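Local coordinates for NAD-dependent epimerase/dehydratase (Veillonella parvula, PDB 4HNG), which probably binds NAD(P) through a Rossmann-type domain and may act as an epimerase, dehydratase or related oxidoreductase; its substrate is not established, at residues K6-L11 and T29-T34; Q19-T24 and A184-I189; Q39-I44 and V56-F61; K66-V71 and L95-I100; N148-R153 and T204-G209. All coordinates share one frame; numbering follows the deposited sequence.

Overall arrangement
Contacts 1, 3 and 5 reach the same sheet, and contacts 2 and 4 pack helices beside it. Contact 1 belongs to the first beta-alpha-beta unit of a Rossmann-type fold. It meets contact 2 where CD1 of I10 lies 3.2 Å from OG1 of T22. It also meets contact 4, where OG1 of T9 is 2.7 Å from O of A70, a hydrogen bond. Contact 2 reaches contact 5 through CG1 of I189, 3.6 Å from CD1 of L152. Contacts 3 and 5 lie on opposite sides of the chain's centre, with centres about 26 Å apart. A glycerol, probably from the crystallisation liquor, lies about 4 Å from the T24 side chain in contact 2.

Contact 1 of 5, residues K6-L11 and T29-T34; sequences KYITIL and TDMHIT
H32 and Y7 stand side by side on one face of a parallel strand pair. CB of H32 fills the hollow beside the tyrosine ring, 3.6 Å from CD1 of Y7. The two ring planes are inclined at 53°, an oblique pairing. The long K6 chain comes to the ND1-CE1 side of the imidazole. Its last torsion bends back (chi4 56°), which brings NZ of K6 to 3.4 Å from CE1 of H32 and into a weak hydrogen bond with O of D30. CG of K6 lies over the rim of one face of the Y7 ring, and the imidazole packs against both residues. With an alanine here in place of H32, the end of the K6 chain and the Y7 ring would probably lose the flat group they share and be freer to turn.

On the buried face, M31 hooks its methyl against I8. CE of M31 lies 3.4 Å from CB of I8, which is tight. CG2 of I8 lies beside CG1 of I33, and CD1 of I10 meets CG2 of I33 at 3.8 Å. L25 of helix 16-28 covers I8 and I33.

The backbones are joined by four bonds, from H32 N to K6 O, I8 N to H32 O, T34 N to I8 O and I10 N to T34 O. With helix 16-28 crossing between them, strands 7-11 and 32-37 form the beta-alpha-beta unit that opens a Rossmann-type fold.

Contact 2 of 5, residues Q19-T24 and A184-I189; sequences QKLTAT and AVVKAI
V186 presses its two methyls against helix 16-28, one on each of two successive turns. The pair belongs to the helical layer of the Rossmann-type fold, where helices 16-28 and 182-193 pack with segment axes 9.4 Å apart at their closest and inclined at 54°. The tight part is van der Waals packing, mostly apolar. CG2 of V186 lies 3.7 Å from CB of K20 and equally near the backbone N of L21. CG1 points away from the valine's own backbone N (chi1 165°) and meets T24 tip to tip. Deeper in, L21 crosses I189 at about a right angle. The leucine's forked end holds CG2 of I189, with CD1 of L21 at 3.8 Å and CD2 at 4.0 Å. I17 backs both V186 and I189, and L152 of the sheet lies beyond I189.

The outer side is looser. K20 touches V186 with its CB but carries the rest of its chain away. Its NZ makes a long, weak ion pair with E183. Replacing V186 with a glycine would probably open a gap between the helices and leave T24 and the base of K20 without their apolar partner.

At the partly exposed end, beside F190, OG1 of T24 rests 3.7 Å from CG1 of V186.

Contact 3 of 5, residues Q39-I44 and V56-F61; sequences QLKTRI and VIEGSF
E58 reaches across to the start of helix 40-43 and takes the backbone N-H of K41 with OE2. K41 N to OE2 of E58 is 2.9 Å, with 163° at the hydrogen. OE2 uses its anti lone pair. The backbone N of L40 is also close, but its angle is too poor for a bond. The K41 chain crosses the glutamate at about a right angle, and its CG lies 3.1 Å from OE2 of E58. The amino group goes on past the carboxylate, with NZ of K41 5.1 Å from OE1 of E58. Opposite charges this near probably attract weakly.

Beside the carboxylate, CG1 of V56 lies 3.7 Å from CG of K41 and 3.8 Å from CB of L40.

In the second shell, a water donates to OE2 of E58 at 2.8 Å. It also donates to OE1 of Q39 and accepts from OG1 of T42. The water therefore ties the carboxylate to the N-cap residue and to the helix.

L40 continues inward to L35 of strand 32-37 and to the A13-A14 loop. V56 also touches I49 of helix 46-49, while I57 pairs by backbone with L35. The short helix 40-43 thus packs against both neighbouring strands, through L35 of 32-37 and V56 of 54-58.

Contact 4 of 5, residues K66-V71 and L95-I100; sequences KLEQAV and LSRKNI
E68 leans from helix 64-71 over the end of helix 85-97, between R97 and K98. Its CB lies 3.8 Å from CE of K98. From CB the chain runs out extended, CG pointing away from the carbonyl carbon (chi1 -74°). CD of E68 comes to 3.9 Å from CD of R97. At the tip the oxygens part. OE1 of E68 faces CE of K98, with NZ of K98 farther off at 4.3 Å, too far for a salt bridge. OE2 of E68 sits 3.0 Å from CD of R97 and makes a long salt bridge of 3.7 Å to NE of R97. That oxygen lies well out of the guanidinium plane, though the two flat groups are only 22° apart. No N-H of the arginine points at it, and the attraction is one of charge alone. The two basic residues probably favour a charged carboxylate.

V71 fills the inner half. Its CG1 lies 3.9 Å from CD2 of L95, and its CG2 faces CG of K98. CD1 of I100 comes to 3.3 Å from O of V71. The helix 85-97 ends in a Schellman motif, with N99 as C-prime residue and I100 N bonded to L95 O. The turn brings I100 against the carbonyl of V71.

L95 and I100 also rest on V77 of strand 76-79, and A94 touches E68 and L67. Helix 64-71 also packs on Y36 of strand 32-37, through K66, L67 and A70.

Contact 5 of 5, residues N148-R153 and T204-G209; sequences NYTILR and TSIGVG
The R153 guanidinium lies with one face over C of I206 and the backbone N of G207, the latter 3.2 Å from NH2 of R153. Both nitrogens are donors, so this is packing and not a bond. The edge of the guanidinium grips S205 with two nitrogens. NE of R153 bonds to OG of S205 at 2.8 Å, and NH2 of R153 to O of S205 at 2.9 Å. That carbonyl oxygen lies in the guanidinium plane, while NH2 sits above the carbonyl's own plane. The bend at chi3 (-78°) turns the group back over the neighbouring strand. NH1 goes on to a salt bridge with E114. The Y149 ring has the backbone N of I151 at its edge, in plane, and approaches O of T204 obliquely.

The strands are parallel. I206 N bonds to I151 O at 2.8 Å, and R153 N to I206 O. On the other face, CB of L152 meets CG2 of V208.

Helix 182-193 covers L152, through I189 and I192, while helix 129-144 packs on Y149 and I151. Strand 102-108 lies beyond 148-153, and strand 167-169 pairs antiparallel with 204-209.

Contact 1 of 5, residues K6-L11 and T29-T34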
# COMPACT_ATOMS: atom_id res chain seq x y z
N LYS A 6 -16.96 2.49 4.27
CA LYS A 6 -17.19 1.93 5.59
C LYS A 6 -16.47 0.60 5.79
O LYS A 6 -16.01 0.30 6.88
CB LYS A 6 -18.69 1.76 5.86
CG LYS A 6 -18.98 1.20 7.24
CD LYS A 6 -20.43 1.41 7.65
CE LYS A 6 -20.63 1.08 9.12
NZ LYS A 6 -19.70 1.86 9.99
N TYR A 7 -16.37 -0.19 4.72
CA TYR A 7 -15.74 -1.50 4.83
C TYR A 7 -14.46 -1.56 4.02
O TYR A 7 -14.48 -1.39 2.80
CB TYR A 7 -16.69 -2.61 4.36
CG TYR A 7 -18.01 -2.61 5.09
CD1 TYR A 7 -18.16 -3.28 6.29
CD2 TYR A 7 -19.11 -1.93 4.58
CE1 TYR A 7 -19.37 -3.28 6.97
CE2 TYR A 7 -20.32 -1.92 5.25
CZ TYR A 7 -20.44 -2.60 6.44
OH TYR A 7 -21.65 -2.59 7.10
N ILE A 8 -13.35 -1.79 4.72
CA ILE A 8 -12.05 -1.94 4.10
C ILE A 8 -11.44 -3.29 4.43
O ILE A 8 -11.48 -3.75 5.57
CB ILE A 8 -11.09 -0.79 4.53
CG1 ILE A 8 -9.73 -0.95 3.86
CG2 ILE A 8 -10.93 -0.75 6.04
CD1 ILE A 8 -8.85 0.28 3.99
N THR A 9 -10.88 -3.94 3.42
CA THR A 9 -10.04 -5.11 3.64
C THR A 9 -8.57 -4.78 3.40
O THR A 9 -8.21 -4.23 2.36
CB THR A 9 -10.45 -6.28 2.74
OG1 THR A 9 -11.78 -6.71 3.11
CG2 THR A 9 -9.50 -7.44 2.93
N ILE A 10 -7.76 -5.10 4.40
CA ILE A 10 -6.33 -4.86 4.35
C ILE A 10 -5.61 -6.16 4.08
O ILE A 10 -5.60 -7.06 4.92
CB ILE A 10 -5.84 -4.22 5.65
CG1 ILE A 10 -6.48 -2.83 5.79
CG2 ILE A 10 -4.31 -4.16 5.69
CD1 ILE A 10 -6.20 -2.14 7.12
N LEU A 11 -5.04 -6.28 2.89
CA LEU A 11 -4.28 -7.46 2.50
C LEU A 11 -2.82 -7.21 2.86
O LEU A 11 -2.30 -6.12 2.64
CB LEU A 11 -4.44 -7.70 1.00
CG LEU A 11 -5.87 -7.88 0.50
CD1 LEU A 11 -5.91 -8.14 -0.99
CD2 LEU A 11 -6.52 -9.05 1.26
N THR A 29 -11.65 6.76 12.55
CA THR A 29 -12.83 6.51 11.72
C THR A 29 -13.73 5.48 12.39
O THR A 29 -13.36 4.88 13.40
CB THR A 29 -12.48 5.99 10.31
OG1 THR A 29 -12.24 4.58 10.36
CG2 THR A 29 -11.26 6.70 9.74
N ASP A 30 -14.91 5.29 11.81
CA ASP A 30 -15.82 4.24 12.24
C ASP A 30 -15.84 3.09 11.23
O ASP A 30 -16.81 2.32 11.18
CB ASP A 30 -17.23 4.81 12.44
CG ASP A 30 -17.30 5.86 13.53
OD1 ASP A 30 -16.58 5.72 14.55
OD2 ASP A 30 -18.08 6.82 13.38
N MET A 31 -14.78 2.96 10.44
CA MET A 31 -14.70 1.91 9.43
C MET A 31 -14.65 0.52 10.05
O MET A 31 -14.10 0.33 11.13
CB MET A 31 -13.48 2.10 8.53
CG MET A 31 -13.57 3.30 7.60
SD MET A 31 -12.10 3.44 6.57
CE MET A 31 -12.48 2.25 5.31
N HIS A 32 -15.24 -0.44 9.34
CA HIS A 32 -15.13 -1.85 9.71
C HIS A 32 -13.98 -2.45 8.92
O HIS A 32 -13.97 -2.42 7.69
CB HIS A 32 -16.42 -2.60 9.40
CG HIS A 32 -17.52 -2.32 10.38
ND1 HIS A 32 -17.96 -1.05 10.67
CD2 HIS A 32 -18.28 -3.16 11.13
CE1 HIS A 32 -18.93 -1.11 11.56
NE2 HIS A 32 -19.14 -2.38 11.86
N ILE A 33 -13.01 -3.01 9.64
CA ILE A 33 -11.75 -3.43 9.04
C ILE A 33 -11.61 -4.95 9.03
O ILE A 33 -11.81 -5.62 10.04
CB ILE A 33 -10.57 -2.81 9.80
CG1 ILE A 33 -10.70 -1.28 9.83
CG2 ILE A 33 -9.24 -3.24 9.19
CD1 ILE A 33 -9.77 -0.62 10.80
N THR A 34 -11.28 -5.49 7.86
CA THR A 34 -10.96 -6.90 7.72
C THR A 34 -9.47 -7.04 7.41
O THR A 34 -8.97 -6.45 6.45
CB THR A 34 -11.82 -7.57 6.63
OG1 THR A 34 -13.20 -7.50 7.01
CG2 THR A 34 -11.43 -9.02 6.43

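Contact 2 of 5, residues Q19-T24 and A184-I189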
# COMPACT_ATOMS: atom_id res chain seq x y z
N GLN A 19 -0.16 -2.05 9.56
CA GLN A 19 -0.53 -2.01 10.97
C GLN A 19 -0.78 -0.57 11.42
O GLN A 19 -1.73 -0.29 12.16
CB GLN A 19 0.53 -2.66 11.86
CG GLN A 19 0.73 -4.15 11.60
CD GLN A 19 1.36 -4.87 12.77
OE1 GLN A 19 1.03 -4.59 13.92
NE2 GLN A 19 2.26 -5.80 12.48
N LYS A 20 0.08 0.35 10.99
CA LYS A 20 -0.11 1.77 11.33
C LYS A 20 -1.41 2.31 10.73
O LYS A 20 -2.13 3.08 11.35
CB LYS A 20 1.10 2.59 10.90
CG LYS A 20 2.35 2.33 11.74
CD LYS A 20 3.52 3.16 11.25
CE LYS A 20 4.81 2.87 12.03
NZ LYS A 20 4.71 3.28 13.45
N LEU A 21 -1.71 1.89 9.51
CA LEU A 21 -2.95 2.30 8.88
C LEU A 21 -4.14 1.78 9.68
O LEU A 21 -5.10 2.51 9.93
CB LEU A 21 -3.01 1.76 7.45
CG LEU A 21 -4.33 2.02 6.73
CD1 LEU A 21 -4.63 3.52 6.57
CD2 LEU A 21 -4.35 1.32 5.36
N THR A 22 -4.06 0.52 10.09
CA THR A 22 -5.13 -0.10 10.87
C THR A 22 -5.40 0.69 12.15
O THR A 22 -6.56 0.96 12.49
CB THR A 22 -4.82 -1.57 11.21
OG1 THR A 22 -4.67 -2.29 9.98
CG2 THR A 22 -5.97 -2.19 12.00
N ALA A 23 -4.35 1.05 12.87
CA ALA A 23 -4.52 1.82 14.11
C ALA A 23 -5.17 3.16 13.83
O ALA A 23 -6.07 3.58 14.56
CB ALA A 23 -3.19 2.02 14.82
N THR A 24 -4.72 3.84 12.78
CA THR A 24 -5.25 5.15 12.42
C THR A 24 -6.73 5.06 12.07
O THR A 24 -7.54 5.89 12.51
CB THR A 24 -4.43 5.77 11.26
OG1 THR A 24 -3.31 6.47 11.80
CG2 THR A 24 -5.27 6.74 10.45
N ALA A 184 3.82 9.38 7.64
CA ALA A 184 3.40 10.28 6.57
C ALA A 184 2.65 9.52 5.48
O ALA A 184 1.65 10.00 4.95
CB ALA A 184 4.60 11.03 5.99
N VAL A 185 3.15 8.33 5.14
CA VAL A 185 2.47 7.52 4.13
C VAL A 185 1.06 7.16 4.62
O VAL A 185 0.10 7.21 3.85
CB VAL A 185 3.26 6.25 3.79
CG1 VAL A 185 2.47 5.36 2.83
CG2 VAL A 185 4.60 6.61 3.18
N VAL A 186 0.94 6.81 5.90
CA VAL A 186 -0.36 6.47 6.47
C VAL A 186 -1.30 7.68 6.38
O VAL A 186 -2.48 7.54 6.04
CB VAL A 186 -0.25 5.92 7.90
CG1 VAL A 186 -1.61 5.94 8.61
CG2 VAL A 186 0.35 4.52 7.87
N LYS A 187 -0.79 8.88 6.65
CA LYS A 187 -1.61 10.07 6.51
C LYS A 187 -2.07 10.25 5.05
O LYS A 187 -3.23 10.60 4.79
CB LYS A 187 -0.87 11.32 6.99
CG LYS A 187 -1.80 12.48 7.30
CD LYS A 187 -1.03 13.75 7.67
CE LYS A 187 -0.47 14.43 6.43
NZ LYS A 187 0.30 15.67 6.74
N ALA A 188 -1.18 10.00 4.11
CA ALA A 188 -1.56 10.09 2.70
C ALA A 188 -2.66 9.08 2.33
O ALA A 188 -3.58 9.44 1.62
CB ALA A 188 -0.35 9.94 1.77
N ILE A 189 -2.55 7.85 2.82
CA ILE A 189 -3.56 6.83 2.54
C ILE A 189 -4.89 7.25 3.15
O ILE A 189 -5.94 7.17 2.50
CB ILE A 189 -3.14 5.48 3.09
CG1 ILE A 189 -1.90 4.94 2.35
CG2 ILE A 189 -4.29 4.50 2.94
CD1 ILE A 189 -1.14 3.89 3.14

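Contact 3 of 5, residues Q39-I44 and V56-F61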
# COMPACT_ATOMS: atom_id res chain seq x y z
N GLN A 39 -0.98 -15.92 9.85
CA GLN A 39 -0.72 -15.93 11.29
C GLN A 39 -1.00 -14.59 11.98
O GLN A 39 -0.33 -14.24 12.96
CB GLN A 39 0.73 -16.33 11.56
CG GLN A 39 1.11 -17.71 11.05
CD GLN A 39 0.38 -18.82 11.77
OE1 GLN A 39 -0.12 -18.63 12.88
NE2 GLN A 39 0.33 -19.99 11.16
N LEU A 40 -2.00 -13.87 11.48
CA LEU A 40 -2.32 -12.52 11.97
C LEU A 40 -2.66 -12.45 13.46
O LEU A 40 -2.32 -11.48 14.13
CB LEU A 40 -3.47 -11.93 11.17
CG LEU A 40 -3.19 -11.65 9.69
CD1 LEU A 40 -4.29 -10.79 9.10
CD2 LEU A 40 -1.83 -10.99 9.53
N LYS A 41 -3.32 -13.48 13.97
CA LYS A 41 -3.72 -13.49 15.37
C LYS A 41 -2.50 -13.53 16.30
O LYS A 41 -2.61 -13.24 17.49
CB LYS A 41 -4.69 -14.64 15.65
CG LYS A 41 -5.92 -14.61 14.76
CD LYS A 41 -6.88 -15.76 15.03
CE LYS A 41 -7.94 -15.84 13.94
NZ LYS A 41 -9.18 -16.51 14.41
N THR A 42 -1.35 -13.87 15.72
CA THR A 42 -0.09 -13.96 16.47
C THR A 42 0.89 -12.84 16.12
O THR A 42 1.77 -12.51 16.92
CB THR A 42 0.59 -15.32 16.19
OG1 THR A 42 -0.28 -16.39 16.58
CG2 THR A 42 1.90 -15.43 16.96
N ARG A 43 0.75 -12.27 14.93
CA ARG A 43 1.71 -11.29 14.41
C ARG A 43 1.28 -9.84 14.63
O ARG A 43 2.12 -8.93 14.63
CB ARG A 43 1.96 -11.53 12.92
CG ARG A 43 2.59 -12.89 12.62
CD ARG A 43 2.57 -13.21 11.14
NE ARG A 43 3.37 -12.28 10.36
CZ ARG A 43 3.17 -12.03 9.07
NH1 ARG A 43 2.18 -12.63 8.41
NH2 ARG A 43 3.95 -11.16 8.43
N ILE A 44 -0.02 -9.63 14.80
CA ILE A 44 -0.56 -8.30 15.04
C ILE A 44 -0.95 -8.21 16.52
O ILE A 44 -1.51 -9.15 17.08
CB ILE A 44 -1.77 -8.02 14.14
CG1 ILE A 44 -1.37 -8.06 12.66
CG2 ILE A 44 -2.37 -6.66 14.45
CD1 ILE A 44 -2.51 -7.91 11.70
N VAL A 56 -10.51 -10.66 11.69
CA VAL A 56 -9.25 -11.27 11.28
C VAL A 56 -9.48 -12.56 10.49
O VAL A 56 -10.17 -13.47 10.96
CB VAL A 56 -8.36 -11.58 12.49
CG1 VAL A 56 -7.13 -12.37 12.07
CG2 VAL A 56 -7.96 -10.28 13.20
N ILE A 57 -8.91 -12.63 9.30
CA ILE A 57 -8.94 -13.84 8.49
C ILE A 57 -7.51 -14.23 8.14
O ILE A 57 -6.76 -13.43 7.58
CB ILE A 57 -9.76 -13.65 7.20
CG1 ILE A 57 -11.21 -13.29 7.55
CG2 ILE A 57 -9.71 -14.90 6.33
CD1 ILE A 57 -12.01 -12.80 6.38
N GLU A 58 -7.14 -15.47 8.47
CA GLU A 58 -5.78 -15.94 8.25
C GLU A 58 -5.68 -16.75 6.96
O GLU A 58 -6.51 -17.63 6.70
CB GLU A 58 -5.29 -16.75 9.45
CG GLU A 58 -5.24 -15.92 10.73
CD GLU A 58 -4.68 -16.68 11.92
OE1 GLU A 58 -4.93 -17.90 12.02
OE2 GLU A 58 -3.99 -16.05 12.75
N GLY A 59 -4.68 -16.45 6.14
CA GLY A 59 -4.48 -17.18 4.91
C GLY A 59 -3.45 -16.54 4.01
O GLY A 59 -3.05 -15.40 4.24
N SER A 60 -3.03 -17.27 2.98
CA SER A 60 -2.09 -16.74 2.00
C SER A 60 -2.78 -16.29 0.72
O SER A 60 -3.98 -16.48 0.53
CB SER A 60 -1.03 -17.79 1.65
OG SER A 60 -1.56 -18.74 0.75
N PHE A 61 -2.00 -15.68 -0.17
CA PHE A 61 -2.55 -15.26 -1.45
C PHE A 61 -2.80 -16.44 -2.38
O PHE A 61 -3.45 -16.30 -3.42
CB PHE A 61 -1.65 -14.21 -2.11
CG PHE A 61 -1.61 -12.91 -1.35
CD1 PHE A 61 -2.77 -12.36 -0.84
CD2 PHE A 61 -0.41 -12.26 -1.14
CE1 PHE A 61 -2.73 -11.18 -0.14
CE2 PHE A 61 -0.37 -11.06 -0.44
CZ PHE A 61 -1.53 -10.53 0.06
O HOH W 1 -2.32 -17.19 14.67

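Contact 4 of 5, residues K66-V71 and L95-I100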
# COMPACT_ATOMS: atom_id res chain seq x y z
N LYS A 66 -10.11 -18.42 1.08
CA LYS A 66 -9.99 -17.47 2.18
C LYS A 66 -9.83 -16.03 1.67
O LYS A 66 -10.40 -15.10 2.24
CB LYS A 66 -8.86 -17.86 3.13
CG LYS A 66 -9.14 -19.16 3.87
CD LYS A 66 -8.12 -19.41 4.97
CE LYS A 66 -8.50 -20.60 5.84
NZ LYS A 66 -8.32 -21.91 5.13
N LEU A 67 -9.08 -15.86 0.59
CA LEU A 67 -8.87 -14.54 0.01
C LEU A 67 -10.19 -13.93 -0.45
O LEU A 67 -10.48 -12.76 -0.18
CB LEU A 67 -7.86 -14.61 -1.14
CG LEU A 67 -7.48 -13.31 -1.86
CD1 LEU A 67 -6.93 -12.27 -0.88
CD2 LEU A 67 -6.46 -13.62 -2.93
N GLU A 68 -11.01 -14.72 -1.13
CA GLU A 68 -12.31 -14.25 -1.57
C GLU A 68 -13.21 -13.91 -0.38
O GLU A 68 -13.95 -12.93 -0.41
CB GLU A 68 -13.00 -15.27 -2.48
CG GLU A 68 -12.41 -15.35 -3.89
CD GLU A 68 -13.01 -16.48 -4.71
OE1 GLU A 68 -14.13 -16.93 -4.39
OE2 GLU A 68 -12.36 -16.91 -5.69
N GLN A 69 -13.18 -14.75 0.65
CA GLN A 69 -13.91 -14.47 1.89
C GLN A 69 -13.53 -13.09 2.43
O GLN A 69 -14.39 -12.29 2.78
CB GLN A 69 -13.64 -15.54 2.95
CG GLN A 69 -14.38 -15.31 4.26
CD GLN A 69 -14.05 -16.34 5.32
OE1 GLN A 69 -13.57 -17.44 5.02
NE2 GLN A 69 -14.29 -15.99 6.58
N ALA A 70 -12.22 -12.83 2.49
CA ALA A 70 -11.72 -11.58 3.07
C ALA A 70 -12.17 -10.33 2.32
O ALA A 70 -12.39 -9.29 2.93
CB ALA A 70 -10.20 -11.62 3.17
N VAL A 71 -12.31 -10.43 1.00
CA VAL A 71 -12.69 -9.25 0.22
C VAL A 71 -14.19 -9.16 -0.09
O VAL A 71 -14.64 -8.16 -0.66
CB VAL A 71 -11.86 -9.13 -1.08
CG1 VAL A 71 -10.37 -9.12 -0.76
CG2 VAL A 71 -12.21 -10.26 -2.07
N LEU A 95 -10.76 -10.21 -6.39
CA LEU A 95 -11.54 -8.98 -6.49
C LEU A 95 -12.55 -9.10 -7.64
O LEU A 95 -13.72 -8.72 -7.51
CB LEU A 95 -10.64 -7.75 -6.70
CG LEU A 95 -9.61 -7.58 -5.57
CD1 LEU A 95 -8.58 -6.51 -5.91
CD2 LEU A 95 -10.30 -7.28 -4.25
N SER A 96 -12.09 -9.63 -8.77
CA SER A 96 -12.96 -9.83 -9.93
C SER A 96 -14.18 -10.68 -9.61
O SER A 96 -15.31 -10.33 -9.93
CB SER A 96 -12.18 -10.45 -11.10
OG SER A 96 -13.03 -10.65 -12.20
N ARG A 97 -13.94 -11.80 -8.93
CA ARG A 97 -15.01 -12.73 -8.60
C ARG A 97 -16.00 -12.15 -7.59
O ARG A 97 -17.17 -12.52 -7.58
CB ARG A 97 -14.41 -14.03 -8.08
CG ARG A 97 -13.62 -14.78 -9.13
CD ARG A 97 -12.95 -16.02 -8.54
NE ARG A 97 -11.73 -16.37 -9.26
CZ ARG A 97 -11.52 -17.51 -9.89
NH1 ARG A 97 -12.47 -18.44 -9.91
NH2 ARG A 97 -10.37 -17.73 -10.51
N LYS A 98 -15.53 -11.22 -6.75
CA LYS A 98 -16.39 -10.61 -5.74
C LYS A 98 -16.89 -9.22 -6.12
O LYS A 98 -17.48 -8.51 -5.30
CB LYS A 98 -15.69 -10.60 -4.37
CG LYS A 98 -15.46 -12.00 -3.82
CD LYS A 98 -16.78 -12.77 -3.73
CE LYS A 98 -16.55 -14.23 -3.42
NZ LYS A 98 -17.84 -14.96 -3.33
N ASN A 99 -16.64 -8.83 -7.37
CA ASN A 99 -17.12 -7.56 -7.90
C ASN A 99 -16.61 -6.34 -7.14
O ASN A 99 -17.33 -5.35 -6.99
CB ASN A 99 -18.65 -7.55 -7.96
CG ASN A 99 -19.19 -8.64 -8.87
OD1 ASN A 99 -18.79 -8.75 -10.03
ND2 ASN A 99 -20.10 -9.45 -8.34
N ILE A 100 -15.38 -6.42 -6.66
CA ILE A 100 -14.75 -5.33 -5.93
C ILE A 100 -13.94 -4.47 -6.90
O ILE A 100 -13.16 -4.99 -7.69
CB ILE A 100 -13.80 -5.90 -4.85
CG1 ILE A 100 -14.50 -6.98 -4.02
CG2 ILE A 100 -13.22 -4.78 -3.99
CD1 ILE A 100 -15.72 -6.52 -3.27

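Contact 5 of 5, residues N148-R153 and T204-G209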
# COMPACT_ATOMS: atom_id res chain seq x y z
N ASN A 148 -10.34 0.06 -10.35
CA ASN A 148 -10.14 1.46 -10.02
C ASN A 148 -9.01 1.54 -8.99
O ASN A 148 -9.24 1.61 -7.77
CB ASN A 148 -11.44 2.04 -9.46
CG ASN A 148 -11.31 3.50 -9.09
OD1 ASN A 148 -10.26 4.11 -9.31
ND2 ASN A 148 -12.36 4.06 -8.51
N TYR A 149 -7.77 1.48 -9.47
CA TYR A 149 -6.61 1.38 -8.60
C TYR A 149 -5.89 2.71 -8.38
O TYR A 149 -5.93 3.60 -9.22
CB TYR A 149 -5.59 0.36 -9.14
CG TYR A 149 -4.88 0.80 -10.40
CD1 TYR A 149 -3.80 1.68 -10.33
CD2 TYR A 149 -5.29 0.36 -11.65
CE1 TYR A 149 -3.16 2.11 -11.48
CE2 TYR A 149 -4.65 0.78 -12.80
CZ TYR A 149 -3.58 1.66 -12.71
OH TYR A 149 -2.96 2.07 -13.87
N THR A 150 -5.26 2.81 -7.22
CA THR A 150 -4.27 3.85 -6.99
C THR A 150 -3.01 3.14 -6.50
O THR A 150 -3.05 2.45 -5.47
CB THR A 150 -4.73 4.82 -5.90
OG1 THR A 150 -6.07 5.23 -6.14
CG2 THR A 150 -3.82 6.07 -5.88
N ILE A 151 -1.91 3.29 -7.22
CA ILE A 151 -0.63 2.76 -6.79
C ILE A 151 0.15 3.89 -6.15
O ILE A 151 0.26 4.97 -6.71
CB ILE A 151 0.15 2.16 -7.97
CG1 ILE A 151 -0.61 0.94 -8.51
CG2 ILE A 151 1.55 1.76 -7.53
CD1 ILE A 151 -0.08 0.41 -9.84
N LEU A 152 0.63 3.64 -4.94
CA LEU A 152 1.48 4.60 -4.24
C LEU A 152 2.92 4.13 -4.34
O LEU A 152 3.29 3.07 -3.82
CB LEU A 152 1.06 4.72 -2.78
CG LEU A 152 -0.40 5.11 -2.57
CD1 LEU A 152 -0.69 5.10 -1.06
CD2 LEU A 152 -0.73 6.45 -3.20
N ARG A 153 3.74 4.92 -5.04
CA ARG A 153 5.15 4.60 -5.22
C ARG A 153 5.94 5.24 -4.08
O ARG A 153 6.21 6.44 -4.10
CB ARG A 153 5.64 5.12 -6.56
CG ARG A 153 5.03 4.39 -7.74
CD ARG A 153 5.47 5.02 -9.05
NE ARG A 153 4.74 6.25 -9.35
CZ ARG A 153 5.26 7.47 -9.42
NH1 ARG A 153 6.56 7.67 -9.17
NH2 ARG A 153 4.48 8.50 -9.72
N THR A 204 -4.34 5.72 -11.18
CA THR A 204 -3.13 6.52 -11.21
C THR A 204 -2.03 5.89 -10.38
O THR A 204 -2.28 5.02 -9.55
CB THR A 204 -3.38 7.96 -10.71
OG1 THR A 204 -3.88 7.89 -9.37
CG2 THR A 204 -4.38 8.70 -11.61
N SER A 205 -0.80 6.30 -10.66
CA SER A 205 0.39 5.87 -9.94
C SER A 205 1.12 7.11 -9.44
O SER A 205 1.64 7.91 -10.23
CB SER A 205 1.30 5.06 -10.86
OG SER A 205 2.51 4.75 -10.19
N ILE A 206 1.13 7.26 -8.13
CA ILE A 206 1.52 8.52 -7.51
C ILE A 206 2.65 8.28 -6.53
O ILE A 206 2.56 7.39 -5.68
CB ILE A 206 0.32 9.11 -6.76
CG1 ILE A 206 -0.83 9.42 -7.73
CG2 ILE A 206 0.69 10.40 -6.04
CD1 ILE A 206 -2.11 9.79 -7.01
N GLY A 207 3.72 9.05 -6.65
CA GLY A 207 4.81 8.97 -5.69
C GLY A 207 4.45 9.63 -4.38
O GLY A 207 3.70 10.61 -4.34
N VAL A 208 4.96 9.07 -3.29
CA VAL A 208 4.80 9.66 -1.96
C VAL A 208 6.18 9.86 -1.33
O VAL A 208 6.92 8.91 -1.13
CB VAL A 208 3.94 8.79 -1.03
CG1 VAL A 208 3.61 9.55 0.24
CG2 VAL A 208 2.64 8.34 -1.72
N GLY A 209 6.51 11.12 -1.05
CA GLY A 209 7.81 11.46 -0.49
C GLY A 209 7.73 12.56 0.55
O GLY A 209 6.78 13.33 0.59